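Side-chain contacts in Lmo1076 protein (Listeria monocytogenes serovar 1/2a, PDB 5JQC), which is a putative secreted autolysin, possibly with amidase activity, thought to act in cell-wall degradation, represented here by a chain of three GW domains: residues 121-124 and 129-132; 147-152 and 158-163. One frame throughout, in Å; residues are numbered along the deposited sequence.

Contact 1: 121-124 and 129-132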
loop_
_atom_site.group_PDB
_atom_site.type_symbol
_atom_site.label_atom_id
_atom_site.label_comp_id
_atom_site.label_asym_id
_atom_site.label_seq_id
_atom_site.Cartn_x
_atom_site.Cartn_y
_atom_site.Cartn_z
ATOM N N TRP A 121 3.228 9.276 -3.416
ATOM C CA TRP A 121 4.327 8.561 -4.040
ATOM C C TRP A 121 3.834 7.734 -5.210
ATOM O O TRP A 121 2.674 7.311 -5.242
ATOM C CB TRP A 121 5.030 7.642 -3.037
ATOM C CG TRP A 121 5.630 8.373 -1.871
ATOM C CD1 TRP A 121 5.001 8.726 -0.707
ATOM C CD2 TRP A 121 6.981 8.832 -1.749
ATOM N NE1 TRP A 121 5.878 9.381 0.124
ATOM C CE2 TRP A 121 7.101 9.456 -0.491
ATOM C CE3 TRP A 121 8.099 8.782 -2.585
ATOM C CZ2 TRP A 121 8.299 10.019 -0.048
ATOM C CZ3 TRP A 121 9.280 9.343 -2.145
ATOM C CH2 TRP A 121 9.372 9.952 -0.888
ATOM N N SER A 122 4.749 7.469 -6.153
ATOM C CA SER A 122 4.447 6.604 -7.294
ATOM C C SER A 122 4.722 5.132 -7.017
ATOM O O SER A 122 4.212 4.267 -7.739
ATOM C CB SER A 122 5.249 7.038 -8.524
ATOM O OG SER A 122 6.633 6.798 -8.345
ATOM N N GLU A 123 5.530 4.825 -6.009
ATOM C CA GLU A 123 5.662 3.468 -5.499
ATOM C C GLU A 123 5.794 3.561 -3.989
ATOM O O GLU A 123 5.952 4.652 -3.431
ATOM C CB GLU A 123 6.878 2.736 -6.088
ATOM C CG GLU A 123 6.999 2.800 -7.592
ATOM C CD GLU A 123 6.102 1.811 -8.277
ATOM O OE1 GLU A 123 5.546 0.929 -7.578
ATOM O OE2 GLU A 123 5.964 1.912 -9.514
ATOM N N VAL A 124 5.744 2.409 -3.325
ATOM C CA VAL A 124 6.133 2.337 -1.920
ATOM C C VAL A 124 7.451 3.100 -1.788
ATOM O O VAL A 124 8.396 2.847 -2.548
ATOM C CB VAL A 124 6.253 0.882 -1.440
ATOM C CG1 VAL A 124 6.709 0.853 0.005
ATOM C CG2 VAL A 124 4.945 0.179 -1.586
ATOM N N ASN A 129 12.122 2.874 -8.518
ATOM C CA ASN A 129 11.192 3.675 -9.310
ATOM C C ASN A 129 10.203 4.469 -8.460
ATOM O O ASN A 129 9.210 4.977 -8.985
ATOM C CB ASN A 129 10.435 2.803 -10.323
ATOM C CG ASN A 129 11.351 2.207 -11.363
ATOM O OD1 ASN A 129 12.225 2.897 -11.886
ATOM N ND2 ASN A 129 11.181 0.918 -11.651
ATOM N N ALA A 130 10.431 4.594 -7.161
ATOM C CA ALA A 130 9.531 5.376 -6.324
ATOM C C ALA A 130 9.897 6.858 -6.421
ATOM O O ALA A 130 11.042 7.239 -6.144
ATOM C CB ALA A 130 9.592 4.889 -4.876
ATOM N N LYS A 131 8.927 7.690 -6.821
ATOM C CA LYS A 131 9.097 9.135 -6.920
ATOM C C LYS A 131 8.003 9.827 -6.124
ATOM O O LYS A 131 6.874 9.334 -6.036
ATOM C CB LYS A 131 9.029 9.638 -8.374
ATOM C CG LYS A 131 9.999 8.951 -9.321
ATOM C CD LYS A 131 9.887 9.493 -10.749
ATOM C CE LYS A 131 11.060 9.014 -11.614
ATOM N NZ LYS A 131 12.383 9.406 -11.018
ATOM N N LYS A 132 8.342 10.976 -5.547
ATOM C CA LYS A 132 7.375 11.783 -4.809
ATOM C C LYS A 132 6.624 12.663 -5.797
ATOM O O LYS A 132 7.192 13.621 -6.327
ATOM C CB LYS A 132 8.058 12.637 -3.753
ATOM C CG LYS A 132 7.139 13.121 -2.651
ATOM C CD LYS A 132 7.969 13.740 -1.539
ATOM C CE LYS A 132 7.192 13.901 -0.245
ATOM N NZ LYS A 132 8.141 14.221 0.872
#
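The carbonyl oxygen of Lys-131 takes two hydrogens from the facing segment: Ser-122 N donates to Lys-131 O at 2.8 Å, nearly in line with the carbonyl bond, and Trp-121 CA brings a weaker C-H to Lys-131 O at 3.3 Å. This is the base of the loop between strands 120-121 and 132-134 in the SH3-like middle GW domain, where Trp-121 and Lys-132 form an antiparallel non-hydrogen-bonded pair. One residue further on, a side chain replaces the backbone acceptor, and Lys-131 N donates to Ser-122 OG at 2.9 Å. A chi1 of 68° puts that hydroxyl between the serine's own N and carbonyl carbon, facing the opposite segment. The extended chain of Lys-132 slants across one face of the Trp-121 indole. Its CB stands 4.1 Å from the centroid of the Trp-121 six-membered ring, 18° off the normal, a CH-pi contact, while Lys-132 CD and CE continue to CZ2. Toward the loop, Glu-123 CB meets Ala-130 CB at 3.7 Å, and both Glu-123 and Val-124 lean on Trp-170. Val-124 O, already hydrogen-bonded to Thr-127 OG1, lies 3.3 Å from Ala-130 CB.

Contact 2: 147-152 and 158-163; sequences IIKQGQ and YYQFQV
Ile-147 and Gln-150 meet the Tyr-159 ring in two different ways, one over a face and one at the rim. Ile-147 CG2 sits 3.9 Å from the centroid of the Tyr-159 ring and 19° off its normal, a CH-pi contact, and CG1 and CD1 of the same isoleucine carry on along CD2. Gln-150 runs beside the tyrosine in the same direction: its CB lies in the ring plane, 3.9 Å from Tyr-159 CD1, and its amide is turned 29° from the ring. The Gln-150 amide is held by a residue beyond the hairpin, NE2 bonding to Asn-102 O, while Phe-176 meets Tyr-159 and Phe-161 edge-to-face.

These strands form an antiparallel hairpin in the central GW domain, with a beta bulge at Ile-148 between the Ile-147/Phe-161 and Lys-149/Gln-160 pairs. Ile-148 N donates to Gln-160 O at 2.9 Å and Gln-160 N to Lys-149 O at 2.8 Å, so the single residue Gln-160 faces two, Ile-148 and Lys-149, as the bulge requires. Gly-151 and Tyr-158 form a hydrogen-bonded pair joined by two backbone bonds.

On the face carrying Lys-149, Gln-160 extends with CG opposite its backbone N (chi1 -168°), bringing OE1 within 3.6 Å of Lys-149 CB and also beside Ile-148 CG1. Gln-162 crosses Ile-148 at about a right angle, OE1 lying 3.7 Å from Ile-148 CG2; its NE2 bonds to Thr-167 OG1. Backbone hydrogen bonds thus supply the polar grip between the strands, whereas these glutamines meet the opposite strand mainly through van der Waals contact with carbon, even where an amide oxygen does the touching.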
loop_
_atom_site.group_PDB
_atom_site.type_symbol
_atom_site.label_atom_id
_atom_site.label_comp_id
_atom_site.label_asym_id
_atom_site.label_seq_id
_atom_site.Cartn_x
_atom_site.Cartn_y
_atom_site.Cartn_z
ATOM N N ILE A 147 -9.012 1.625 -2.421
ATOM C CA ILE A 147 -7.707 1.101 -2.045
ATOM C C ILE A 147 -7.523 -0.243 -2.740
ATOM O O ILE A 147 -8.301 -1.177 -2.516
ATOM C CB ILE A 147 -7.606 0.968 -0.521
ATOM C CG1 ILE A 147 -7.529 2.363 0.122
ATOM C CG2 ILE A 147 -6.445 0.063 -0.150
ATOM C CD1 ILE A 147 -8.287 2.489 1.445
ATOM N N ILE A 148 -6.503 -0.346 -3.594
ATOM C CA ILE A 148 -6.349 -1.506 -4.471
ATOM C C ILE A 148 -5.105 -2.345 -4.169
ATOM O O ILE A 148 -4.997 -3.472 -4.687
ATOM C CB ILE A 148 -6.339 -1.079 -5.951
ATOM C CG1 ILE A 148 -5.054 -0.310 -6.251
ATOM C CG2 ILE A 148 -7.566 -0.230 -6.258
ATOM C CD1 ILE A 148 -5.035 0.352 -7.600
ATOM N N LYS A 149 -4.174 -1.854 -3.354
ATOM C CA LYS A 149 -2.960 -2.611 -3.085
ATOM C C LYS A 149 -2.313 -2.050 -1.829
ATOM O O LYS A 149 -2.461 -0.863 -1.527
ATOM C CB LYS A 149 -1.998 -2.521 -4.270
ATOM C CG LYS A 149 -1.070 -3.688 -4.437
ATOM C CD LYS A 149 -0.031 -3.336 -5.491
ATOM C CE LYS A 149 0.652 -4.572 -6.041
ATOM N NZ LYS A 149 1.403 -4.242 -7.283
ATOM N N GLN A 150 -1.579 -2.902 -1.113
ATOM C CA GLN A 150 -0.779 -2.439 0.015
ATOM C C GLN A 150 0.638 -2.973 -0.101
ATOM O O GLN A 150 0.908 -3.943 -0.816
ATOM C CB GLN A 150 -1.366 -2.858 1.365
ATOM C CG GLN A 150 -1.347 -4.336 1.645
ATOM C CD GLN A 150 -1.657 -4.637 3.089
ATOM O OE1 GLN A 150 -2.605 -4.100 3.638
ATOM N NE2 GLN A 150 -0.835 -5.473 3.726
ATOM N N GLY A 151 1.544 -2.308 0.613
ATOM C CA GLY A 151 2.917 -2.736 0.741
ATOM C C GLY A 151 3.517 -2.072 1.950
ATOM O O GLY A 151 3.110 -0.959 2.308
ATOM N N GLN A 152 4.481 -2.721 2.595
ATOM C CA GLN A 152 5.068 -2.180 3.805
ATOM C C GLN A 152 6.552 -1.952 3.612
ATOM O O GLN A 152 7.198 -2.618 2.800
ATOM C CB GLN A 152 4.855 -3.097 5.000
ATOM C CG GLN A 152 3.391 -3.250 5.357
ATOM C CD GLN A 152 3.174 -4.206 6.513
ATOM O OE1 GLN A 152 4.106 -4.897 6.951
ATOM N NE2 GLN A 152 1.937 -4.250 7.021
ATOM N N TYR A 158 1.614 1.360 3.217
ATOM C CA TYR A 158 1.275 2.308 2.170
ATOM C C TYR A 158 0.198 1.709 1.281
ATOM O O TYR A 158 0.361 0.595 0.772
ATOM C CB TYR A 158 2.500 2.640 1.335
ATOM C CG TYR A 158 3.532 3.398 2.133
ATOM C CD1 TYR A 158 3.413 4.764 2.312
ATOM C CD2 TYR A 158 4.602 2.742 2.737
ATOM C CE1 TYR A 158 4.322 5.474 3.047
ATOM C CE2 TYR A 158 5.540 3.455 3.486
ATOM C CZ TYR A 158 5.384 4.823 3.633
ATOM O OH TYR A 158 6.285 5.554 4.370
ATOM N N TYR A 159 -0.884 2.449 1.078
ATOM C CA TYR A 159 -1.978 2.010 0.209
ATOM C C TYR A 159 -1.824 2.624 -1.167
ATOM O O TYR A 159 -1.599 3.833 -1.285
ATOM C CB TYR A 159 -3.329 2.439 0.758
ATOM C CG TYR A 159 -3.805 1.643 1.911
ATOM C CD1 TYR A 159 -3.312 0.374 2.155
ATOM C CD2 TYR A 159 -4.764 2.160 2.758
ATOM C CE1 TYR A 159 -3.768 -0.357 3.234
ATOM C CE2 TYR A 159 -5.230 1.449 3.828
ATOM C CZ TYR A 159 -4.738 0.188 4.063
ATOM O OH TYR A 159 -5.212 -0.523 5.145
ATOM N N GLN A 160 -1.987 1.810 -2.198
ATOM C CA GLN A 160 -2.191 2.331 -3.540
ATOM C C GLN A 160 -3.683 2.578 -3.724
ATOM O O GLN A 160 -4.503 1.738 -3.344
ATOM C CB GLN A 160 -1.664 1.351 -4.587
ATOM C CG GLN A 160 -1.596 1.963 -5.967
ATOM C CD GLN A 160 -1.162 0.987 -7.017
ATOM O OE1 GLN A 160 -1.461 -0.200 -6.932
ATOM N NE2 GLN A 160 -0.438 1.477 -8.017
ATOM N N PHE A 161 -4.042 3.728 -4.284
ATOM C CA PHE A 161 -5.430 4.167 -4.223
ATOM C C PHE A 161 -5.846 4.904 -5.491
ATOM O O PHE A 161 -5.024 5.477 -6.213
ATOM C CB PHE A 161 -5.680 5.081 -3.018
ATOM C CG PHE A 161 -5.064 6.450 -3.169
ATOM C CD1 PHE A 161 -3.711 6.639 -2.982
ATOM C CD2 PHE A 161 -5.835 7.535 -3.528
ATOM C CE1 PHE A 161 -3.148 7.875 -3.148
ATOM C CE2 PHE A 161 -5.279 8.766 -3.691
ATOM C CZ PHE A 161 -3.933 8.942 -3.497
ATOM N N GLN A 162 -7.159 4.915 -5.723
ATOM C CA GLN A 162 -7.771 5.569 -6.873
ATOM C C GLN A 162 -8.787 6.600 -6.404
ATOM O O GLN A 162 -9.493 6.382 -5.410
ATOM C CB GLN A 162 -8.467 4.558 -7.777
ATOM C CG GLN A 162 -7.583 3.398 -8.170
ATOM C CD GLN A 162 -8.307 2.407 -9.068
ATOM O OE1 GLN A 162 -9.375 1.895 -8.721
ATOM N NE2 GLN A 162 -7.722 2.123 -10.226
ATOM N N VAL A 163 -8.856 7.718 -7.129
ATOM C CA VAL A 163 -9.878 8.750 -6.940
ATOM C C VAL A 163 -10.517 9.021 -8.303
ATOM O O VAL A 163 -9.815 9.336 -9.275
ATOM C CB VAL A 163 -9.298 10.043 -6.327
ATOM C CG1 VAL A 163 -10.376 11.110 -6.140
ATOM C CG2 VAL A 163 -8.628 9.752 -4.987
#

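In the fold
Both contacts belong to the middle GW domain, their centres 12 Å apart, and the loop of contact 1 precedes the hairpin of contact 2 in the chain. They touch through Val-124: its CG1 packs 3.9 Å from Tyr-158 CD2 and its CG2 lies 4.2 Å from Gly-151 CA. A second link runs through Trp-170, the tryptophan of a Gly-Trp dipeptide on strand 166-172. Its backbone hydrogen-bonds to that of Trp-121, and it is touched by the side chains of Glu-123 and Val-124 from contact 1, and of Lys-149 and Gln-160 from contact 2. The side chain of Lys-131 is about 8 Å from a bound di(hydroxyethyl)ether, and that of Tyr-159 about 13 Å from one.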